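Local coordinates for heme utilization cystosolic carrier protein HutX (Pectobacterium carotovorum, PDB 2PH0) that probably carries heme within the cytosol as a member of the ChuX/HutX heme-utilisation family, at residues Y24-S27 against L28-V32; G15-E18 against D19-G22; R155-A158 against S159-P163; E33-P36 against T37-T41; M3-N6 against E7-T11. All blocks are in the same frame, centred on the assembly; numbering follows the deposited sequence.

Interaction 1: residues Y24-S27 against L28-V32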
loop_
_atom_site.group_PDB
_atom_site.type_symbol
_atom_site.label_atom_id
_atom_site.label_comp_id
_atom_site.label_asym_id
_atom_site.label_seq_id
_atom_site.Cartn_x
_atom_site.Cartn_y
_atom_site.Cartn_z
ATOM N N TYR B 24 0.625 -10.313 21.219
ATOM C CA TYR B 24 1.790 -11.082 21.626
ATOM C C TYR B 24 3.101 -10.340 21.395
ATOM O O TYR B 24 4.181 -10.930 21.480
ATOM C CB TYR B 24 1.801 -12.426 20.895
ATOM C CG TYR B 24 0.854 -13.421 21.520
ATOM C CD1 TYR B 24 1.256 -14.202 22.602
ATOM C CD2 TYR B 24 -0.468 -13.521 21.088
ATOM C CE1 TYR B 24 0.358 -15.057 23.245
ATOM C CE2 TYR B 24 -1.374 -14.368 21.725
ATOM C CZ TYR B 24 -0.954 -15.130 22.803
ATOM O OH TYR B 24 -1.854 -15.949 23.451
ATOM N N ASN B 25 2.999 -9.047 21.115
ATOM C CA ASN B 25 4.170 -8.207 20.884
ATOM C C ASN B 25 5.194 -8.850 19.959
ATOM O O ASN B 25 6.390 -8.880 20.251
ATOM C CB ASN B 25 4.819 -7.846 22.222
ATOM C CG ASN B 25 4.005 -6.828 23.004
ATOM O OD1 ASN B 25 3.961 -5.647 22.651
ATOM N ND2 ASN B 25 3.345 -7.283 24.064
ATOM N N THR B 26 4.721 -9.351 18.825
ATOM C CA THR B 26 5.609 -9.975 17.858
ATOM C C THR B 26 5.183 -9.573 16.449
ATOM O O THR B 26 4.241 -8.800 16.277
ATOM C CB THR B 26 5.577 -11.503 18.000
ATOM O OG1 THR B 26 6.565 -12.083 17.141
ATOM C CG2 THR B 26 4.197 -12.040 17.634
ATOM N N SER B 27 5.874 -10.098 15.445
ATOM C CA SER B 27 5.563 -9.767 14.058
ATOM C C SER B 27 4.398 -10.582 13.505
ATOM O O SER B 27 3.971 -11.575 14.104
ATOM C CB SER B 27 6.792 -9.998 13.175
ATOM O OG SER B 27 7.108 -11.382 13.105
ATOM N N LEU B 28 3.887 -10.145 12.357
ATOM C CA LEU B 28 2.794 -10.832 11.691
ATOM C C LEU B 28 3.301 -12.199 11.222
ATOM O O LEU B 28 2.571 -13.197 11.275
ATOM C CB LEU B 28 2.314 -10.022 10.480
ATOM C CG LEU B 28 0.861 -10.178 10.010
ATOM C CD1 LEU B 28 0.744 -9.670 8.579
ATOM C CD2 LEU B 28 0.413 -11.622 10.078
ATOM N N PHE B 29 4.550 -12.261 10.768
ATOM C CA PHE B 29 5.069 -13.545 10.305
ATOM C C PHE B 29 5.138 -14.558 11.438
ATOM O O PHE B 29 4.898 -15.750 11.231
ATOM C CB PHE B 29 6.462 -13.420 9.689
ATOM C CG PHE B 29 6.996 -14.732 9.165
ATOM C CD1 PHE B 29 6.378 -15.366 8.088
ATOM C CD2 PHE B 29 8.083 -15.354 9.775
ATOM C CE1 PHE B 29 6.832 -16.600 7.626
ATOM C CE2 PHE B 29 8.546 -16.589 9.318
ATOM C CZ PHE B 29 7.919 -17.212 8.241
ATOM N N ALA B 30 5.480 -14.084 12.631
ATOM C CA ALA B 30 5.572 -14.963 13.793
ATOM C C ALA B 30 4.217 -15.635 14.026
ATOM O O ALA B 30 4.142 -16.841 14.281
ATOM C CB ALA B 30 5.994 -14.162 15.027
ATOM N N VAL B 31 3.148 -14.852 13.921
ATOM C CA VAL B 31 1.803 -15.375 14.100
ATOM C C VAL B 31 1.455 -16.377 13.000
ATOM O O VAL B 31 0.952 -17.460 13.282
ATOM C CB VAL B 31 0.758 -14.236 14.091
ATOM C CG1 VAL B 31 -0.634 -14.800 14.250
ATOM C CG2 VAL B 31 1.062 -13.259 15.213
ATOM N N VAL B 32 1.740 -16.022 11.749
ATOM C CA VAL B 32 1.436 -16.901 10.621
ATOM C C VAL B 32 2.192 -18.222 10.682
ATOM O O VAL B 32 1.643 -19.285 10.368
ATOM C CB VAL B 32 1.727 -16.175 9.293
ATOM C CG1 VAL B 32 1.604 -17.129 8.113
ATOM C CG2 VAL B 32 0.747 -15.019 9.142
#

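Interaction 2: residues G15-E18 against D19-G22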
loop_
_atom_site.group_PDB
_atom_site.type_symbol
_atom_site.label_atom_id
_atom_site.label_comp_id
_atom_site.label_asym_id
_atom_site.label_seq_id
_atom_site.Cartn_x
_atom_site.Cartn_y
_atom_site.Cartn_z
ATOM N N GLY B 15 -10.498 -12.868 14.069
ATOM C CA GLY B 15 -10.191 -11.452 13.963
ATOM C C GLY B 15 -9.015 -11.319 13.016
ATOM O O GLY B 15 -8.720 -12.261 12.289
ATOM N N THR B 16 -8.351 -10.168 12.999
ATOM C CA THR B 16 -7.198 -10.000 12.124
ATOM C C THR B 16 -5.991 -10.615 12.812
ATOM O O THR B 16 -5.879 -10.583 14.042
ATOM C CB THR B 16 -6.872 -8.521 11.863
ATOM O OG1 THR B 16 -6.506 -7.893 13.098
ATOM C CG2 THR B 16 -8.065 -7.811 11.251
ATOM N N LEU B 17 -5.086 -11.176 12.022
ATOM C CA LEU B 17 -3.894 -11.775 12.587
ATOM C C LEU B 17 -3.000 -10.644 13.086
ATOM O O LEU B 17 -2.130 -10.848 13.937
ATOM C CB LEU B 17 -3.178 -12.621 11.529
ATOM C CG LEU B 17 -3.998 -13.809 11.003
ATOM C CD1 LEU B 17 -3.203 -14.569 9.959
ATOM C CD2 LEU B 17 -4.371 -14.734 12.161
ATOM N N GLU B 18 -3.225 -9.446 12.552
ATOM C CA GLU B 18 -2.446 -8.284 12.963
ATOM C C GLU B 18 -2.649 -7.990 14.439
ATOM O O GLU B 18 -1.693 -7.669 15.148
ATOM C CB GLU B 18 -2.836 -7.041 12.161
ATOM C CG GLU B 18 -2.164 -6.914 10.812
ATOM C CD GLU B 18 -2.826 -7.745 9.741
ATOM O OE1 GLU B 18 -3.858 -8.401 10.029
ATOM O OE2 GLU B 18 -2.308 -7.740 8.605
ATOM N N ASP B 19 -3.893 -8.087 14.900
ATOM C CA ASP B 19 -4.192 -7.828 16.304
ATOM C C ASP B 19 -3.600 -8.901 17.208
ATOM O O ASP B 19 -3.225 -8.631 18.346
ATOM C CB ASP B 19 -5.704 -7.726 16.529
ATOM C CG ASP B 19 -6.314 -6.512 15.849
ATOM O OD1 ASP B 19 -5.656 -5.448 15.832
ATOM O OD2 ASP B 19 -7.451 -6.615 15.342
ATOM N N ILE B 20 -3.506 -10.121 16.698
ATOM C CA ILE B 20 -2.935 -11.205 17.476
ATOM C C ILE B 20 -1.440 -10.972 17.619
ATOM O O ILE B 20 -0.860 -11.241 18.667
ATOM C CB ILE B 20 -3.202 -12.567 16.806
ATOM C CG1 ILE B 20 -4.711 -12.837 16.792
ATOM C CG2 ILE B 20 -2.462 -13.669 17.551
ATOM C CD1 ILE B 20 -5.128 -14.042 15.972
ATOM N N ALA B 21 -0.819 -10.460 16.561
ATOM C CA ALA B 21 0.606 -10.179 16.590
ATOM C C ALA B 21 0.867 -9.124 17.656
ATOM O O ALA B 21 1.833 -9.214 18.412
ATOM C CB ALA B 21 1.072 -9.671 15.229
ATOM N N GLY B 22 -0.013 -8.131 17.714
ATOM C CA GLY B 22 0.148 -7.064 18.678
ATOM C C GLY B 22 -0.056 -7.564 20.088
ATOM O O GLY B 22 0.680 -7.186 20.995
#

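Interaction 3: residues R155-A158 against S159-P163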
loop_
_atom_site.group_PDB
_atom_site.type_symbol
_atom_site.label_atom_id
_atom_site.label_comp_id
_atom_site.label_asym_id
_atom_site.label_seq_id
_atom_site.Cartn_x
_atom_site.Cartn_y
_atom_site.Cartn_z
ATOM N N ARG B 155 -4.710 -23.752 -4.038
ATOM C CA ARG B 155 -4.226 -24.938 -3.346
ATOM C C ARG B 155 -3.153 -25.671 -4.151
ATOM O O ARG B 155 -2.214 -26.218 -3.578
ATOM C CB ARG B 155 -5.397 -25.858 -3.013
ATOM C CG ARG B 155 -6.327 -25.256 -1.958
ATOM C CD ARG B 155 -7.565 -26.110 -1.770
ATOM N NE ARG B 155 -8.397 -25.605 -0.688
ATOM C CZ ARG B 155 -9.601 -26.086 -0.392
ATOM N NH1 ARG B 155 -10.113 -27.089 -1.096
ATOM N NH2 ARG B 155 -10.296 -25.555 0.600
ATOM N N ALA B 156 -3.270 -25.659 -5.476
ATOM C CA ALA B 156 -2.283 -26.323 -6.332
ATOM C C ALA B 156 -0.921 -25.664 -6.188
ATOM O O ALA B 156 0.100 -26.338 -6.048
ATOM C CB ALA B 156 -2.726 -26.273 -7.788
ATOM N N LEU B 157 -0.909 -24.339 -6.229
ATOM C CA LEU B 157 0.328 -23.588 -6.095
ATOM C C LEU B 157 0.940 -23.813 -4.720
ATOM O O LEU B 157 2.138 -24.080 -4.606
ATOM C CB LEU B 157 0.064 -22.096 -6.324
ATOM C CG LEU B 157 1.252 -21.137 -6.172
ATOM C CD1 LEU B 157 2.406 -21.573 -7.074
ATOM C CD2 LEU B 157 0.786 -19.740 -6.544
ATOM N N ALA B 158 0.127 -23.708 -3.671
ATOM C CA ALA B 158 0.629 -23.920 -2.319
ATOM C C ALA B 158 1.315 -25.281 -2.250
ATOM O O ALA B 158 2.420 -25.410 -1.717
ATOM C CB ALA B 158 -0.522 -23.859 -1.309
ATOM N N SER B 159 0.651 -26.290 -2.807
ATOM C CA SER B 159 1.166 -27.655 -2.817
ATOM C C SER B 159 2.492 -27.848 -3.545
ATOM O O SER B 159 3.369 -28.552 -3.051
ATOM C CB SER B 159 0.129 -28.605 -3.422
ATOM O OG SER B 159 -1.026 -28.670 -2.608
ATOM N N GLU B 160 2.653 -27.249 -4.717
ATOM C CA GLU B 160 3.913 -27.443 -5.422
ATOM C C GLU B 160 5.065 -26.680 -4.779
ATOM O O GLU B 160 6.231 -26.945 -5.069
ATOM C CB GLU B 160 3.781 -27.089 -6.906
ATOM C CG GLU B 160 3.382 -25.675 -7.226
ATOM C CD GLU B 160 3.106 -25.503 -8.709
ATOM O OE1 GLU B 160 2.202 -26.193 -9.227
ATOM O OE2 GLU B 160 3.792 -24.684 -9.357
ATOM N N LEU B 161 4.739 -25.743 -3.893
ATOM C CA LEU B 161 5.770 -24.982 -3.197
ATOM C C LEU B 161 6.261 -25.765 -1.983
ATOM O O LEU B 161 7.249 -25.397 -1.349
ATOM C CB LEU B 161 5.237 -23.613 -2.765
ATOM C CG LEU B 161 5.525 -22.451 -3.720
ATOM C CD1 LEU B 161 5.010 -22.766 -5.111
ATOM C CD2 LEU B 161 4.879 -21.188 -3.186
ATOM N N GLN B 162 5.557 -26.847 -1.660
ATOM C CA GLN B 162 5.935 -27.706 -0.544
ATOM C C GLN B 162 6.917 -28.747 -1.076
ATOM O O GLN B 162 6.830 -29.152 -2.237
ATOM C CB GLN B 162 4.706 -28.416 0.036
ATOM C CG GLN B 162 3.817 -27.548 0.911
ATOM C CD GLN B 162 2.639 -28.318 1.495
ATOM O OE1 GLN B 162 1.693 -28.674 0.785
ATOM N NE2 GLN B 162 2.696 -28.584 2.795
ATOM N N PRO B 163 7.869 -29.192 -0.243
ATOM C CA PRO B 163 8.823 -30.193 -0.732
ATOM C C PRO B 163 8.166 -31.544 -1.030
ATOM O O PRO B 163 7.194 -31.894 -0.329
ATOM C CB PRO B 163 9.841 -30.274 0.403
ATOM C CG PRO B 163 9.004 -29.981 1.618
ATOM C CD PRO B 163 8.167 -28.815 1.149
#

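Interaction 4: residues E33-P36 against T37-T41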
loop_
_atom_site.group_PDB
_atom_site.type_symbol
_atom_site.label_atom_id
_atom_site.label_comp_id
_atom_site.label_asym_id
_atom_site.label_seq_id
_atom_site.Cartn_x
_atom_site.Cartn_y
_atom_site.Cartn_z
ATOM N N GLU B 33 3.449 -18.141 11.102
ATOM C CA GLU B 33 4.331 -19.294 11.234
ATOM C C GLU B 33 3.797 -20.260 12.291
ATOM O O GLU B 33 4.114 -21.454 12.280
ATOM C CB GLU B 33 5.722 -18.787 11.626
ATOM C CG GLU B 33 6.789 -19.823 11.839
ATOM C CD GLU B 33 8.149 -19.179 12.041
ATOM O OE1 GLU B 33 8.306 -18.391 13.005
ATOM O OE2 GLU B 33 9.057 -19.455 11.229
ATOM N N ALA B 34 2.986 -19.732 13.201
ATOM C CA ALA B 34 2.412 -20.526 14.280
ATOM C C ALA B 34 1.026 -21.086 13.970
ATOM O O ALA B 34 0.460 -21.823 14.777
ATOM C CB ALA B 34 2.349 -19.694 15.547
ATOM N N LEU B 35 0.470 -20.739 12.814
ATOM C CA LEU B 35 -0.856 -21.235 12.449
ATOM C C LEU B 35 -0.860 -22.732 12.219
ATOM O O LEU B 35 0.169 -23.325 11.899
ATOM C CB LEU B 35 -1.364 -20.569 11.164
ATOM C CG LEU B 35 -1.842 -19.121 11.228
ATOM C CD1 LEU B 35 -1.822 -18.513 9.820
ATOM C CD2 LEU B 35 -3.235 -19.075 11.838
ATOM N N PRO B 36 -2.024 -23.368 12.412
ATOM C CA PRO B 36 -2.147 -24.813 12.198
ATOM C C PRO B 36 -1.787 -25.058 10.734
ATOM O O PRO B 36 -2.185 -24.276 9.866
ATOM C CB PRO B 36 -3.624 -25.064 12.461
ATOM C CG PRO B 36 -3.927 -24.088 13.559
ATOM C CD PRO B 36 -3.234 -22.825 13.058
ATOM N N THR B 37 -1.054 -26.125 10.442
ATOM C CA THR B 37 -0.676 -26.374 9.057
ATOM C C THR B 37 -1.868 -26.612 8.149
ATOM O O THR B 37 -1.752 -26.481 6.933
ATOM C CB THR B 37 0.287 -27.574 8.915
ATOM O OG1 THR B 37 -0.335 -28.759 9.419
ATOM C CG2 THR B 37 1.583 -27.306 9.662
ATOM N N ALA B 38 -3.014 -26.952 8.730
ATOM C CA ALA B 38 -4.208 -27.184 7.929
ATOM C C ALA B 38 -4.706 -25.846 7.394
ATOM O O ALA B 38 -5.520 -25.798 6.485
ATOM C CB ALA B 38 -5.295 -27.832 8.778
ATOM N N GLN B 39 -4.201 -24.757 7.962
ATOM C CA GLN B 39 -4.633 -23.426 7.544
ATOM C C GLN B 39 -3.517 -22.621 6.892
ATOM O O GLN B 39 -3.756 -21.538 6.352
ATOM C CB GLN B 39 -5.142 -22.646 8.752
ATOM C CG GLN B 39 -6.416 -23.168 9.377
ATOM C CD GLN B 39 -6.616 -22.643 10.788
ATOM O OE1 GLN B 39 -6.322 -21.487 11.080
ATOM N NE2 GLN B 39 -7.130 -23.494 11.669
ATOM N N CYS B 40 -2.300 -23.143 6.937
ATOM C CA CYS B 40 -1.179 -22.405 6.380
ATOM C C CYS B 40 -0.045 -23.231 5.795
ATOM O O CYS B 40 0.384 -24.240 6.368
ATOM C CB CYS B 40 -0.632 -21.459 7.456
ATOM S SG CYS B 40 0.756 -20.411 6.946
ATOM N N THR B 41 0.415 -22.781 4.630
ATOM C CA THR B 41 1.526 -23.386 3.915
ATOM C C THR B 41 2.516 -22.242 3.710
ATOM O O THR B 41 2.151 -21.201 3.161
ATOM C CB THR B 41 1.096 -23.910 2.539
ATOM O OG1 THR B 41 0.002 -24.817 2.697
ATOM C CG2 THR B 41 2.249 -24.639 1.870
#

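Interaction 5: residues M3-N6 against E7-T11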
loop_
_atom_site.group_PDB
_atom_site.type_symbol
_atom_site.label_atom_id
_atom_site.label_comp_id
_atom_site.label_asym_id
_atom_site.label_seq_id
_atom_site.Cartn_x
_atom_site.Cartn_y
_atom_site.Cartn_z
HETATM N N MSE B 3 -2.065 -18.156 28.155
HETATM C CA MSE B 3 -2.357 -18.811 26.884
HETATM C C MSE B 3 -1.264 -18.458 25.877
HETATM O O MSE B 3 -0.987 -17.281 25.651
HETATM C CB MSE B 3 -3.715 -18.335 26.374
HETATM C CG MSE B 3 -4.128 -18.875 25.021
HETATM SE SE MSE B 3 -5.920 -18.273 24.617
HETATM C CE MSE B 3 -5.546 -16.391 24.384
ATOM N N THR B 4 -0.646 -19.478 25.284
ATOM C CA THR B 4 0.427 -19.264 24.315
ATOM C C THR B 4 -0.128 -18.924 22.943
ATOM O O THR B 4 -1.274 -19.228 22.637
ATOM C CB THR B 4 1.304 -20.518 24.148
ATOM O OG1 THR B 4 0.532 -21.560 23.537
ATOM C CG2 THR B 4 1.820 -20.992 25.503
ATOM N N LEU B 5 0.696 -18.284 22.120
ATOM C CA LEU B 5 0.285 -17.925 20.774
ATOM C C LEU B 5 -0.225 -19.160 20.030
ATOM O O LEU B 5 -1.230 -19.114 19.320
ATOM C CB LEU B 5 1.481 -17.329 20.024
ATOM C CG LEU B 5 1.310 -16.924 18.561
ATOM C CD1 LEU B 5 0.188 -15.897 18.432
ATOM C CD2 LEU B 5 2.624 -16.348 18.047
ATOM N N ASN B 6 0.483 -20.271 20.192
ATOM C CA ASN B 6 0.093 -21.496 19.517
ATOM C C ASN B 6 -1.287 -21.970 19.973
ATOM O O ASN B 6 -2.107 -22.364 19.157
ATOM C CB ASN B 6 1.139 -22.580 19.767
ATOM C CG ASN B 6 1.187 -23.602 18.654
ATOM O OD1 ASN B 6 0.514 -24.633 18.709
ATOM N ND2 ASN B 6 1.979 -23.314 17.624
ATOM N N GLU B 7 -1.543 -21.921 21.275
ATOM C CA GLU B 7 -2.835 -22.358 21.798
ATOM C C GLU B 7 -3.966 -21.457 21.320
ATOM O O GLU B 7 -5.074 -21.924 21.048
ATOM C CB GLU B 7 -2.803 -22.379 23.325
ATOM C CG GLU B 7 -1.807 -23.373 23.900
ATOM C CD GLU B 7 -1.734 -23.310 25.410
ATOM O OE1 GLU B 7 -1.621 -22.188 25.947
ATOM O OE2 GLU B 7 -1.781 -24.378 26.058
ATOM N N LEU B 8 -3.693 -20.160 21.222
ATOM C CA LEU B 8 -4.713 -19.228 20.769
ATOM C C LEU B 8 -5.104 -19.506 19.324
ATOM O O LEU B 8 -6.284 -19.525 18.980
ATOM C CB LEU B 8 -4.214 -17.779 20.879
ATOM C CG LEU B 8 -5.137 -16.756 20.211
ATOM C CD1 LEU B 8 -6.497 -16.775 20.904
ATOM C CD2 LEU B 8 -4.513 -15.372 20.278
ATOM N N LEU B 9 -4.108 -19.721 18.472
ATOM C CA LEU B 9 -4.380 -19.956 17.061
ATOM C C LEU B 9 -5.144 -21.242 16.796
ATOM O O LEU B 9 -5.909 -21.326 15.838
ATOM C CB LEU B 9 -3.069 -19.928 16.268
ATOM C CG LEU B 9 -2.385 -18.559 16.313
ATOM C CD1 LEU B 9 -1.063 -18.603 15.554
ATOM C CD2 LEU B 9 -3.315 -17.513 15.716
ATOM N N ALA B 10 -4.952 -22.238 17.651
ATOM C CA ALA B 10 -5.652 -23.508 17.489
ATOM C C ALA B 10 -7.146 -23.385 17.814
ATOM O O ALA B 10 -7.932 -24.274 17.478
ATOM C CB ALA B 10 -5.011 -24.571 18.362
ATOM N N THR B 11 -7.535 -22.296 18.470
ATOM C CA THR B 11 -8.939 -22.077 18.806
ATOM C C THR B 11 -9.598 -21.389 17.617
ATOM O O THR B 11 -10.771 -21.035 17.657
ATOM C CB THR B 11 -9.112 -21.182 20.051
ATOM O OG1 THR B 11 -8.660 -19.853 19.760
ATOM C CG2 THR B 11 -8.319 -21.740 21.218
#

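Interaction 1: residues Y24-S27 against L28-V32
Ser27 caps the helix that starts at Leu28. Its OG accepts the amide of Ala30, 3.2 Å from Ala30 N with an N-H...O angle of 152°. The first torsion explains the bond: at chi1 67° the hydroxyl sits between the backbone N and the carbonyl carbon, turned forward to the amide of Ala30. CB of Phe29 lies 4.0 Å from the same Ser27 OG and so borders the cap. The carbonyl of Ser27 opens the helical bonding with a weak bond from Val31 N, 3.4 Å from Ser27 O.

Thr26, just before the cap, is turned toward the helix. Its OG1 lies anti to the backbone N (chi1 -174°) and comes against the methyl of Ala30, while the methyl CG2, flanked by N and C of its own backbone, reaches both Ala30 CB at 3.8 Å and Val31 CG2 at 4.1 Å. Thr26 and Val31 cross at a slant. CG2 of Val31 also passes 3.5 Å from Ser27 O, so the same methyl touches both the cap's carbonyl and the threonine.

Farther round, Phe29 stacks on His107 and sets its ring edge-to-face with Phe126. Asn25, with positive phi, is the C-prime residue of a Schellman motif that closes helix 17-23. The whole is a tight connection between helix 17-23 and helix 28-33, its Schellman motif and serine N-cap separated by a single residue, Thr26.

Interaction 2: residues G15-E18 against D19-G22
Thr16 and Asp19 clasp each other at the start of helix 17-23. The hydroxyl of Thr16 donates to the carboxylate of Asp19, with OG1 2.7 Å from OD2, and arrives from above the carboxylate plane, 78° out of it. The same Thr16 OG1 accepts from the backbone of Asp19, 3.2 Å from Asp19 N at 153°. A chi1 of 63° brings the hydroxyl over the first turn, where it can serve both groups of Asp19.

The buried side is apolar, and its contacts are ordinary ones. Leu17 and Ile20 run side by side in the same direction, and Leu17 CD2 meets Ile20 CD1 at 3.9 Å. Leu17 packs on Leu28 of the next helix, and Ile20 on Leu5, Leu8 and Leu9 of helix 5-10. Ala21 joins this face, its amide bonded to Leu17 O (N to O 3.0 Å).

The solvent side carries Asp19 and Gly22, both exposed, yet it holds the short polar clasp; Gly22 N bonds to Glu18 O, 3.1 Å away. Glu18, bent at chi2, sends its OE2 away from Asp19 to a salt bridge with Lys135. Taken together, this is a threonine N-cap on an amphipathic helix, with the capping hydroxyl held in turn by the third helical residue, Asp19.

Interaction 3: residues R155-A158 against S159-P163
Leu157 and Leu161 meet obliquely, one helical turn apart, with their CD1 methyls 3.5 Å from each other, tighter than usual van der Waals contact. Leu157 holds CG anti to its own N (chi1 178°) and brings CD1 round toward the later residue. CD1 of Leu161 also lies against the backbone, 3.2 Å from Leu157 O. Phe110 of strand 107-115 covers both leucines and Ala158, and Leu161 further touches Val51 of helix 48-55.

Glu160 runs aslant past the same Leu157. Its chi1 of 60° keeps CG close to both neighbouring backbone atoms, N and C, and lays it over the preceding turn, 3.3 Å from Leu157 O. All this belongs to the last turn and C-terminal end of helix 148-160, where the pattern of amide bonds changes: Glu160 N still bonds to Ala156 O, whereas Leu161 N bonds to Ala158 O and only weakly to Leu157 O.

On the exposed flank Ser159 turns its hydroxyl back along the helix. Arg155 O takes two bonds, from Ser159 N at 3.0 Å and Ser159 OG at 2.9 Å, the donors coming from opposite faces of the carbonyl plane. The side chain of Arg155 itself leads away to a salt bridge with Glu112.

Interaction 4: residues E33-P36 against T37-T41
One firm hydrogen bond holds this turn between Pro36 and Gln39. Gln39 N donates to Pro36 O at 2.8 Å with an N-H...O angle of 156°, the donor standing 50° out of the carbonyl plane. Residues 36-39 thus close a ten-membered ring, and the phi/psi values of Thr37 and Ala38, both near the helical region, make it a type I beta turn. Behind it, Cys40 N makes a weak bond to Thr37 O, at 3.4 Å.

Van der Waals contact between ring and amide comes next. Gln39 is extended beyond CG (chi2 162°) and runs obliquely back along the proline, bringing its carboxamide over one face of the ring, toward CG and CD and tilted against it: NE2 is 3.8 Å from Pro36 CG, and OE1 is 3.9 Å from Pro36 CD. OE1 also comes 4.0 Å from Leu35 CD2, where the two side chains cross at about a right angle.

The apolar pair is Leu35 with Cys40, both buried. Their CB atoms are 3.9 Å apart, and Leu35 CD1 reaches Cys40 CB at 4.0 Å. Leu35 continues onto Ile111 and Cys40 onto Ala109, both on strand 107-115.

The polar groups of the turn are thus held by the Gln39 N bond and by Asn12, whose OD1 takes Gln39 NE2 and probably helps to set the rotation of the amide, while buried Leu35 and Cys40 face strand 107-115.

Interaction 5: residues M3-N6 against E7-T11
OE1 of Glu7 accepts the backbone amide of Thr4, 3.0 Å from Thr4 N and almost straight at 175°; the N-H comes in on the anti side of the carboxylate, 16° out of its plane. The return bond runs from Glu7 N to Thr4 OG1, at 3.1 Å. Thr4 can accept it because a chi1 of 67° swings OG1 to the helix side, facing that amide. Glu7, with CG anti to its carbonyl carbon, reaches back past the hydroxyl to the amide of Thr4.

Met3, a selenomethionine in this crystal, slides past Glu7 in the opposite direction. Extended as far as SE and then bent at chi3, it lays CE 3.6 Å from Leu8 CD1, the two chains set at an angle.

On the inner face Leu5 and Leu9 meet through their CD1 methyls, 4.1 Å apart; beyond the pair, Leu5 touches Tyr24 and Leu9 touches Ala34. Along the backbone Leu8 N bonds to Thr4 O and Leu9 N to Leu5 O. At the far end Leu8 O accepts the amide of Thr11. Reciprocal bonds between Thr4 and Glu7 make this a capping box, the N-terminal signature of the short helix 5-10.

Overall arrangement
Interactions 5, 2 and 1 follow one another along the chain and build a cluster of three short helices. Ile20 of interaction 2 packs on Leu5 of interaction 5 (CG2 to CD1 3.6 Å), and Tyr24 OH of interaction 1 probably bonds to Met3 O of interaction 5. Thr26 N to Ala21 O, 2.9 Å, joins interactions 1 and 2. Interaction 4 leads from this cluster into the six-stranded sheet; Cys40 SG meets Val32 CG1 at 3.6 Å. Interaction 3 lies across the chain's centre from interaction 2, about 26 Å between centres, and reaches the rest through interaction 4, whose centre is about 14 Å away, by Gln162 CG against Thr41 CG2.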